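Local coordinates for protein XRE family transcriptional regulator (Pseudomonas putida, PDB 6F8H) that probably acts as the HigA-type antitoxin GraA, counteracting the toxin GraT and, through a helix-turn-helix fold, binding operator DNA, at residues A35-A39 with L40-T44; P45-N48 with N49-E53; G55-S58 with A59-L63; L63-S66 with I67-T71. All coordinates share one frame; numbering follows the deposited sequence.

In the fold
Interactions 1 to 4 follow one another along the chain without overlapping, except that interactions 3 and 4 share Leu63, and all lie within the helix-turn-helix range. Interaction 1 closes helix 33-40 and leads into helix 44-51, the helix that carries interaction 2, with centres about 11 Å apart. Interactions 3 and 4 occupy the start and the end of helix 59-69, their centres again about 11 Å apart. Val47 packs against Leu36, Ala37, Leu40 and Val42, tying interaction 2 to interaction 1, while Met61 of interaction 3 packs against residues of both. Interactions 2 and 4 do not touch. Interactions 1, 3 and 4 also meet the second subunit, chiefly its C-terminal part, whereas residues 45-53 touch no other chain.

Interaction 1: A35-A39 with L40-T44; sequences ALARA and LGVAT
Ala37 CB is the small group against which the chain folds as it leaves helix 33-40. It lies 3.6 Å from Thr44 CA and 3.5 Å from Val42 O. On the inner side of the turn Leu36 and Leu40 meet obliquely, with Leu36 CG 3.7 Å from Leu40 CD1. Leu36 holds CG anti to its backbone N (chi1 -179°), whereas CG of Leu40 lies beside its own N (chi1 -69°), and the two branched ends converge one helical turn apart. The backbone at the helix end forms a Schellman motif: Val42 N reaches back to Ala37 O at 3.1 Å, and Gly41 N bonds to Arg38 O at 3.2 Å from above the carbonyl plane. Gly41 is the C-prime residue; its positive phi (70°) favours glycine. The motif turns the chain out of the first helix of the helix-turn-helix unit, and Ala43 then occupies the N-cap position of helix 44-51. Solvent lies on the other side, where Arg38 carries its guanidinium group away from the turn and Gly41 and Ala43 are exposed. The buried flank, by contrast, is closed by Val47 and Cys68, with Leu103 of the second subunit packing on Leu36 and Ala39.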
loop_
_atom_site.group_PDB
_atom_site.type_symbol
_atom_site.label_atom_id
_atom_site.label_comp_id
_atom_site.label_asym_id
_atom_site.label_seq_id
_atom_site.Cartn_x
_atom_site.Cartn_y
_atom_site.Cartn_z
ATOM N N ALA A 35 -22.356 2.075 -12.927
ATOM C CA ALA A 35 -21.924 3.281 -13.629
ATOM C C ALA A 35 -20.441 3.567 -13.359
ATOM O O ALA A 35 -19.662 3.843 -14.289
ATOM C CB ALA A 35 -22.784 4.465 -13.238
ATOM N N LEU A 36 -20.024 3.452 -12.101
ATOM C CA LEU A 36 -18.620 3.722 -11.771
ATOM C C LEU A 36 -17.705 2.723 -12.468
ATOM O O LEU A 36 -16.682 3.101 -13.061
ATOM C CB LEU A 36 -18.399 3.685 -10.254
ATOM C CG LEU A 36 -16.975 3.972 -9.815
ATOM C CD1 LEU A 36 -16.475 5.352 -10.318
ATOM C CD2 LEU A 36 -16.856 3.850 -8.309
ATOM N N ALA A 37 -18.097 1.447 -12.413
ATOM C CA ALA A 37 -17.329 0.357 -13.041
ATOM C C ALA A 37 -17.111 0.573 -14.531
ATOM O O ALA A 37 -16.000 0.388 -15.030
ATOM C CB ALA A 37 -18.028 -0.997 -12.813
ATOM N N ARG A 38 -18.180 0.918 -15.242
ATOM C CA ARG A 38 -18.065 1.181 -16.672
ATOM C C ARG A 38 -17.042 2.294 -16.956
ATOM O O ARG A 38 -16.210 2.163 -17.864
ATOM C CB ARG A 38 -19.412 1.560 -17.281
ATOM C CG ARG A 38 -19.327 1.752 -18.809
ATOM C CD ARG A 38 -20.589 2.348 -19.431
ATOM N NE ARG A 38 -21.804 1.704 -18.923
ATOM C CZ ARG A 38 -23.011 1.830 -19.473
ATOM N NH1 ARG A 38 -23.166 2.564 -20.576
ATOM N NH2 ARG A 38 -24.057 1.217 -18.927
ATOM N N ALA A 39 -17.091 3.378 -16.177
ATOM C CA ALA A 39 -16.177 4.490 -16.407
ATOM C C ALA A 39 -14.740 4.109 -16.029
ATOM O O ALA A 39 -13.783 4.529 -16.688
ATOM C CB ALA A 39 -16.636 5.736 -15.635
ATOM N N LEU A 40 -14.596 3.306 -14.977
ATOM C CA LEU A 40 -13.290 2.785 -14.555
ATOM C C LEU A 40 -12.675 1.785 -15.528
ATOM O O LEU A 40 -11.468 1.529 -15.480
ATOM C CB LEU A 40 -13.401 2.115 -13.186
ATOM C CG LEU A 40 -13.661 3.025 -11.979
ATOM C CD1 LEU A 40 -13.813 2.207 -10.678
ATOM C CD2 LEU A 40 -12.539 4.042 -11.855
ATOM N N GLY A 41 -13.502 1.211 -16.398
ATOM C CA GLY A 41 -13.061 0.130 -17.267
ATOM C C GLY A 41 -12.788 -1.163 -16.501
ATOM O O GLY A 41 -11.920 -1.931 -16.885
ATOM N N VAL A 42 -13.504 -1.383 -15.400
ATOM C CA VAL A 42 -13.378 -2.613 -14.611
ATOM C C VAL A 42 -14.734 -3.296 -14.461
ATOM O O VAL A 42 -15.765 -2.755 -14.853
ATOM C CB VAL A 42 -12.797 -2.366 -13.172
ATOM C CG1 VAL A 42 -11.496 -1.587 -13.234
ATOM C CG2 VAL A 42 -13.824 -1.647 -12.271
ATOM N N ALA A 43 -14.714 -4.488 -13.880
ATOM C CA ALA A 43 -15.925 -5.270 -13.663
ATOM C C ALA A 43 -16.680 -4.727 -12.461
ATOM O O ALA A 43 -16.067 -4.305 -11.496
ATOM C CB ALA A 43 -15.575 -6.751 -13.454
ATOM N N THR A 44 -18.005 -4.747 -12.520
ATOM C CA THR A 44 -18.806 -4.242 -11.414
ATOM C C THR A 44 -18.493 -4.898 -10.056
ATOM O O THR A 44 -18.442 -4.183 -9.056
ATOM C CB THR A 44 -20.315 -4.371 -11.716
ATOM O OG1 THR A 44 -20.576 -3.831 -13.011
ATOM C CG2 THR A 44 -21.151 -3.595 -10.694
#

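Interaction 2: P45-N48 with N49-E53; sequences PTVN and NILRE
Val47 and Leu51 supply the apolar part of this contact, one turn apart on helix 44-51. They lie side by side and point the same way, CG1 of Val47 being 3.7 Å from CD1 of Leu51. That methyl is placed anti to the backbone N of Val47 (chi1 177°), on the side from which the leucine approaches. Leu21 of helix 17-29 packs on Leu51 and on Ile50, whose CD1 end runs past Thr46 O at 3.8 Å.

The main-chain bonds form a second group. Leu51 N points almost straight at Val47 O, at 3.0 Å with an N-H...O angle of 177°. Ile50 N bonds to Thr46 O at 3.2 Å and makes a weaker second bond to Val47 O. Asn49 N to Pro45 O, at 2.9 Å, and Arg52 N to Asn48 O, at 3.1 Å, continue the helical pattern on either side.

The aliphatic part of Arg52 meets the main chain by packing: it folds back over Asn48 O, its CG 3.1 Å away, and the chain bends at chi3 toward solvent. Beyond the last turn Glu53, at positive phi, closes a Schellman motif. A separate, charged interaction joins its carboxylate to Arg22 in a salt bridge. In helix-turn-helix proteins the second helix of the unit usually enters the DNA major groove; apolar anchoring on one face, with Pro45, Asn49 and Arg52 at the surface, is consistent with that role here.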
loop_
_atom_site.group_PDB
_atom_site.type_symbol
_atom_site.label_atom_id
_atom_site.label_comp_id
_atom_site.label_asym_id
_atom_site.label_seq_id
_atom_site.Cartn_x
_atom_site.Cartn_y
_atom_site.Cartn_z
ATOM N N PRO A 45 -18.287 -6.238 -10.004
ATOM C CA PRO A 45 -17.987 -6.862 -8.706
ATOM C C PRO A 45 -16.772 -6.279 -7.990
ATOM O O PRO A 45 -16.787 -6.201 -6.763
ATOM C CB PRO A 45 -17.728 -8.330 -9.080
ATOM C CG PRO A 45 -18.650 -8.556 -10.210
ATOM C CD PRO A 45 -18.542 -7.270 -11.029
ATOM N N THR A 46 -15.754 -5.881 -8.749
ATOM C CA THR A 46 -14.583 -5.222 -8.180
ATOM C C THR A 46 -14.994 -3.946 -7.430
ATOM O O THR A 46 -14.624 -3.753 -6.271
ATOM C CB THR A 46 -13.548 -4.853 -9.256
ATOM O OG1 THR A 46 -13.294 -5.985 -10.105
ATOM C CG2 THR A 46 -12.261 -4.429 -8.601
ATOM N N VAL A 47 -15.775 -3.096 -8.093
ATOM C CA VAL A 47 -16.292 -1.876 -7.471
ATOM C C VAL A 47 -17.162 -2.212 -6.270
ATOM O O VAL A 47 -17.031 -1.589 -5.221
ATOM C CB VAL A 47 -17.111 -1.020 -8.460
ATOM C CG1 VAL A 47 -17.685 0.199 -7.752
ATOM C CG2 VAL A 47 -16.252 -0.586 -9.617
ATOM N N ASN A 48 -18.028 -3.220 -6.424
ATOM C CA ASN A 48 -18.896 -3.660 -5.329
ATOM C C ASN A 48 -18.090 -4.009 -4.090
ATOM O O ASN A 48 -18.449 -3.609 -2.994
ATOM C CB ASN A 48 -19.752 -4.868 -5.744
ATOM C CG ASN A 48 -20.966 -4.470 -6.559
ATOM O OD1 ASN A 48 -21.412 -3.323 -6.495
ATOM N ND2 ASN A 48 -21.519 -5.418 -7.319
ATOM N N ASN A 49 -17.010 -4.763 -4.277
ATOM C CA ASN A 49 -16.119 -5.119 -3.166
ATOM C C ASN A 49 -15.514 -3.914 -2.442
ATOM O O ASN A 49 -15.393 -3.891 -1.211
ATOM C CB ASN A 49 -14.981 -5.993 -3.665
ATOM C CG ASN A 49 -15.415 -7.401 -3.950
ATOM O OD1 ASN A 49 -16.534 -7.803 -3.614
ATOM N ND2 ASN A 49 -14.531 -8.171 -4.569
ATOM N N ILE A 50 -15.120 -2.904 -3.203
ATOM C CA ILE A 50 -14.445 -1.775 -2.580
ATOM C C ILE A 50 -15.470 -0.924 -1.805
ATOM O O ILE A 50 -15.226 -0.557 -0.653
ATOM C CB ILE A 50 -13.658 -0.965 -3.628
ATOM C CG1 ILE A 50 -12.461 -1.823 -4.083
ATOM C CG2 ILE A 50 -13.210 0.385 -3.035
ATOM C CD1 ILE A 50 -11.745 -1.380 -5.336
ATOM N N LEU A 51 -16.627 -0.671 -2.411
ATOM C CA LEU A 51 -17.706 0.093 -1.772
ATOM C C LEU A 51 -18.197 -0.545 -0.464
ATOM O O LEU A 51 -18.580 0.163 0.474
ATOM C CB LEU A 51 -18.887 0.255 -2.742
ATOM C CG LEU A 51 -18.684 1.186 -3.948
ATOM C CD1 LEU A 51 -19.878 1.146 -4.894
ATOM C CD2 LEU A 51 -18.409 2.628 -3.503
ATOM N N ARG A 52 -18.196 -1.876 -0.409
ATOM C CA ARG A 52 -18.582 -2.603 0.802
ATOM C C ARG A 52 -17.378 -2.784 1.726
ATOM O O ARG A 52 -17.477 -3.406 2.789
ATOM C CB ARG A 52 -19.194 -3.964 0.452
ATOM C CG ARG A 52 -18.213 -4.915 -0.199
ATOM C CD ARG A 52 -18.877 -6.195 -0.700
ATOM N NE ARG A 52 -18.895 -7.250 0.309
ATOM C CZ ARG A 52 -20.003 -7.749 0.849
ATOM N NH1 ARG A 52 -21.191 -7.287 0.468
ATOM N NH2 ARG A 52 -19.922 -8.710 1.766
ATOM N N GLU A 53 -16.246 -2.219 1.311
ATOM C CA GLU A 53 -15.016 -2.215 2.102
ATOM C C GLU A 53 -14.473 -3.610 2.305
ATOM O O GLU A 53 -13.831 -3.882 3.309
ATOM C CB GLU A 53 -15.239 -1.532 3.458
ATOM C CG GLU A 53 -15.763 -0.127 3.311
ATOM C CD GLU A 53 -16.088 0.545 4.646
ATOM O OE1 GLU A 53 -15.413 0.259 5.674
ATOM O OE2 GLU A 53 -17.026 1.367 4.646
#

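Interaction 3: G55-S58 with A59-L63; sequences GGVS and ADMAL
An N-cap begins helix 59-69, and Ser58 is the residue that provides it. The side-chain oxygen OG accepts from Met61 N at 3.1 Å, with an N-H...O angle of 161°, and so satisfies an amide of the first turn that has no preceding helical carbonyl to meet. The serine hydroxyl lies between its own backbone N and carbonyl carbon (chi1 69°), a rotation that swings OG back over the start of the helix. The carbonyl of Ser58 takes the next bond: Ala62 N approaches it almost head-on at 2.9 Å. One residue thus grips two successive amides, Met61 through its side chain and Ala62 through its main chain.

Beside this polar cap, Val57 makes the apolar part of the contact. Its CG1 meets CG of Met61 at 3.9 Å and CB of Ala62 at the same separation, so that a single methyl rests between two residues of the first turn. Val57 and Met61 cross at about a right angle. Met61 starts out toward the loop and then bends at chi2 and chi3, carrying its sulfur end away from it. Asp60 keeps its carboxylate off the cap as well, in a salt bridge with Arg64 one turn later.

The loop joins helix 44-51, to which Gly55 N is probably bonded through Asn49 O, to the new helix. Thr46 and Ile50 of helix 44-51 receive the end of Met61, Trp76 of helix 73-99 lies against Val57 and Ala62, and Ala88 of the second subunit packs on Ala59 and Leu63.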
loop_
_atom_site.group_PDB
_atom_site.type_symbol
_atom_site.label_atom_id
_atom_site.label_comp_id
_atom_site.label_asym_id
_atom_site.label_seq_id
_atom_site.Cartn_x
_atom_site.Cartn_y
_atom_site.Cartn_z
ATOM N N GLY A 55 -12.728 -5.357 -0.471
ATOM C CA GLY A 55 -11.504 -5.507 -1.243
ATOM C C GLY A 55 -10.700 -4.225 -1.191
ATOM O O GLY A 55 -11.280 -3.142 -1.074
ATOM N N GLY A 56 -9.375 -4.341 -1.274
ATOM C CA GLY A 56 -8.510 -3.173 -1.210
ATOM C C GLY A 56 -8.379 -2.489 -2.557
ATOM O O GLY A 56 -8.876 -2.981 -3.572
ATOM N N VAL A 57 -7.693 -1.356 -2.568
ATOM C CA VAL A 57 -7.433 -0.630 -3.803
ATOM C C VAL A 57 -6.027 -0.936 -4.301
ATOM O O VAL A 57 -5.067 -0.681 -3.609
ATOM C CB VAL A 57 -7.595 0.892 -3.601
ATOM C CG1 VAL A 57 -7.218 1.675 -4.877
ATOM C CG2 VAL A 57 -9.029 1.217 -3.101
ATOM N N SER A 58 -5.910 -1.479 -5.512
ATOM C CA SER A 58 -4.606 -1.807 -6.079
ATOM C C SER A 58 -3.998 -0.605 -6.797
ATOM O O SER A 58 -4.670 0.405 -7.008
ATOM C CB SER A 58 -4.733 -2.975 -7.060
ATOM O OG SER A 58 -5.449 -2.556 -8.208
ATOM N N ALA A 59 -2.742 -0.727 -7.207
ATOM C CA ALA A 59 -2.100 0.366 -7.933
ATOM C C ALA A 59 -2.845 0.649 -9.248
ATOM O O ALA A 59 -3.083 1.808 -9.603
ATOM C CB ALA A 59 -0.635 0.050 -8.192
ATOM N N ASP A 60 -3.239 -0.411 -9.945
ATOM C CA ASP A 60 -4.047 -0.273 -11.165
ATOM C C ASP A 60 -5.358 0.466 -10.883
ATOM O O ASP A 60 -5.741 1.390 -11.607
ATOM C CB ASP A 60 -4.333 -1.662 -11.771
ATOM C CG ASP A 60 -5.015 -1.581 -13.139
ATOM O OD1 ASP A 60 -6.262 -1.546 -13.202
ATOM O OD2 ASP A 60 -4.300 -1.560 -14.162
ATOM N N MET A 61 -6.038 0.066 -9.814
ATOM C CA MET A 61 -7.322 0.670 -9.473
ATOM C C MET A 61 -7.181 2.141 -9.101
ATOM O O MET A 61 -7.998 2.973 -9.466
ATOM C CB MET A 61 -7.974 -0.096 -8.329
ATOM C CG MET A 61 -9.310 0.457 -7.919
ATOM S SD MET A 61 -10.503 0.392 -9.269
ATOM C CE MET A 61 -10.501 -1.356 -9.593
ATOM N N ALA A 62 -6.116 2.449 -8.389
ATOM C CA ALA A 62 -5.874 3.809 -7.940
ATOM C C ALA A 62 -5.617 4.759 -9.125
ATOM O O ALA A 62 -6.059 5.898 -9.112
ATOM C CB ALA A 62 -4.717 3.834 -6.991
ATOM N N LEU A 63 -4.896 4.276 -10.132
ATOM C CA LEU A 63 -4.688 5.025 -11.371
ATOM C C LEU A 63 -6.004 5.255 -12.108
ATOM O O LEU A 63 -6.290 6.375 -12.560
ATOM C CB LEU A 63 -3.699 4.286 -12.283
ATOM C CG LEU A 63 -2.244 4.228 -11.800
ATOM C CD1 LEU A 63 -1.362 3.494 -12.770
ATOM C CD2 LEU A 63 -1.733 5.644 -11.592
#

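Interaction 4: L63-S66 with I67-T71; sequences LRLS and ICLDT
Leu65 and Leu69 run side by side in the same direction, one turn apart on helix 59-69, with CD2 of Leu65 touching CD1 of Leu69 at 3.7 Å. Both keep CG beside the backbone N, which carries the two branched ends to the same flank, where Trp76 of helix 73-99 packs on them. Thr71 approaches Ser66 from beyond the helix end: its OG1 stands 3.3 Å from Ser66 CA, over the start of that side chain. Ser66 turns its hydroxyl the opposite way along the chain, giving its proton to Leu63 O at 2.6 Å. Ile67 N joins it on that oxygen at 3.2 Å, from the same face of the carbonyl plane. At this C-terminal end of the helix the chain turns at Asp70, which has positive phi (66°), and Thr71 N bonds back to Ser66 O at 3.1 Å, in the carbonyl plane on a lone pair. Cys68 lays its CB against Arg64 O, 3.2 Å away, and faces Ala39 and Leu40 of helix 33-40. Besides its pairing with Asp60, the buried Arg64 side chain bonds to Leu40 O and to Ser99 of the second subunit, while Asp70 pairs with Arg102 of that subunit.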
loop_
_atom_site.group_PDB
_atom_site.type_symbol
_atom_site.label_atom_id
_atom_site.label_comp_id
_atom_site.label_asym_id
_atom_site.label_seq_id
_atom_site.Cartn_x
_atom_site.Cartn_y
_atom_site.Cartn_z
ATOM N N LEU A 63 -4.896 4.276 -10.132
ATOM C CA LEU A 63 -4.688 5.025 -11.371
ATOM C C LEU A 63 -6.004 5.255 -12.108
ATOM O O LEU A 63 -6.290 6.375 -12.560
ATOM C CB LEU A 63 -3.699 4.286 -12.283
ATOM C CG LEU A 63 -2.244 4.228 -11.800
ATOM C CD1 LEU A 63 -1.362 3.494 -12.770
ATOM C CD2 LEU A 63 -1.733 5.644 -11.592
ATOM N N ARG A 64 -6.801 4.189 -12.224
ATOM C CA ARG A 64 -8.123 4.269 -12.842
ATOM C C ARG A 64 -9.011 5.269 -12.106
ATOM O O ARG A 64 -9.662 6.107 -12.733
ATOM C CB ARG A 64 -8.786 2.874 -12.883
ATOM C CG ARG A 64 -8.017 1.898 -13.799
ATOM C CD ARG A 64 -8.596 0.488 -13.877
ATOM N NE ARG A 64 -7.852 -0.310 -14.860
ATOM C CZ ARG A 64 -8.101 -0.306 -16.169
ATOM N NH1 ARG A 64 -9.096 0.417 -16.657
ATOM N NH2 ARG A 64 -7.366 -1.037 -16.989
ATOM N N LEU A 65 -9.018 5.203 -10.778
ATOM C CA LEU A 65 -9.861 6.120 -9.991
ATOM C C LEU A 65 -9.435 7.590 -10.167
ATOM O O LEU A 65 -10.278 8.493 -10.279
ATOM C CB LEU A 65 -9.817 5.728 -8.512
ATOM C CG LEU A 65 -10.654 4.494 -8.123
ATOM C CD1 LEU A 65 -10.184 3.884 -6.802
ATOM C CD2 LEU A 65 -12.088 4.916 -7.997
ATOM N N SER A 66 -8.126 7.818 -10.190
ATOM C CA SER A 66 -7.593 9.168 -10.320
ATOM C C SER A 66 -8.021 9.810 -11.646
ATOM O O SER A 66 -8.384 10.983 -11.690
ATOM C CB SER A 66 -6.073 9.148 -10.220
ATOM O OG SER A 66 -5.494 8.557 -11.357
ATOM N N ILE A 67 -7.970 9.041 -12.732
ATOM C CA ILE A 67 -8.447 9.554 -14.007
ATOM C C ILE A 67 -9.947 9.762 -13.962
ATOM O O ILE A 67 -10.450 10.821 -14.322
ATOM C CB ILE A 67 -8.096 8.610 -15.181
ATOM C CG1 ILE A 67 -6.585 8.553 -15.350
ATOM C CG2 ILE A 67 -8.708 9.126 -16.469
ATOM C CD1 ILE A 67 -6.153 7.670 -16.476
ATOM N N CYS A 68 -10.652 8.747 -13.484
ATOM C CA CYS A 68 -12.104 8.736 -13.528
ATOM C C CYS A 68 -12.730 9.812 -12.644
ATOM O O CYS A 68 -13.726 10.430 -13.030
ATOM C CB CYS A 68 -12.624 7.348 -13.123
ATOM S SG CYS A 68 -14.405 7.205 -13.143
ATOM N N LEU A 69 -12.147 10.050 -11.471
ATOM C CA LEU A 69 -12.777 10.948 -10.501
ATOM C C LEU A 69 -11.989 12.231 -10.245
ATOM O O LEU A 69 -12.352 13.000 -9.353
ATOM C CB LEU A 69 -12.996 10.225 -9.160
ATOM C CG LEU A 69 -13.805 8.931 -9.136
ATOM C CD1 LEU A 69 -13.680 8.246 -7.784
ATOM C CD2 LEU A 69 -15.270 9.208 -9.463
ATOM N N ASP A 70 -10.919 12.448 -11.012
ATOM C CA ASP A 70 -10.097 13.665 -10.908
ATOM C C ASP A 70 -9.335 13.804 -9.582
ATOM O O ASP A 70 -9.417 14.836 -8.908
ATOM C CB ASP A 70 -10.953 14.919 -11.120
ATOM C CG ASP A 70 -11.414 15.076 -12.554
ATOM O OD1 ASP A 70 -10.594 14.814 -13.461
ATOM O OD2 ASP A 70 -12.588 15.459 -12.771
ATOM N N THR A 71 -8.575 12.776 -9.224
ATOM C CA THR A 71 -7.734 12.842 -8.032
ATOM C C THR A 71 -6.331 12.448 -8.423
ATOM O O THR A 71 -6.088 12.091 -9.569
ATOM C CB THR A 71 -8.212 11.892 -6.922
ATOM O OG1 THR A 71 -7.913 10.548 -7.312
ATOM C CG2 THR A 71 -9.703 12.035 -6.690
#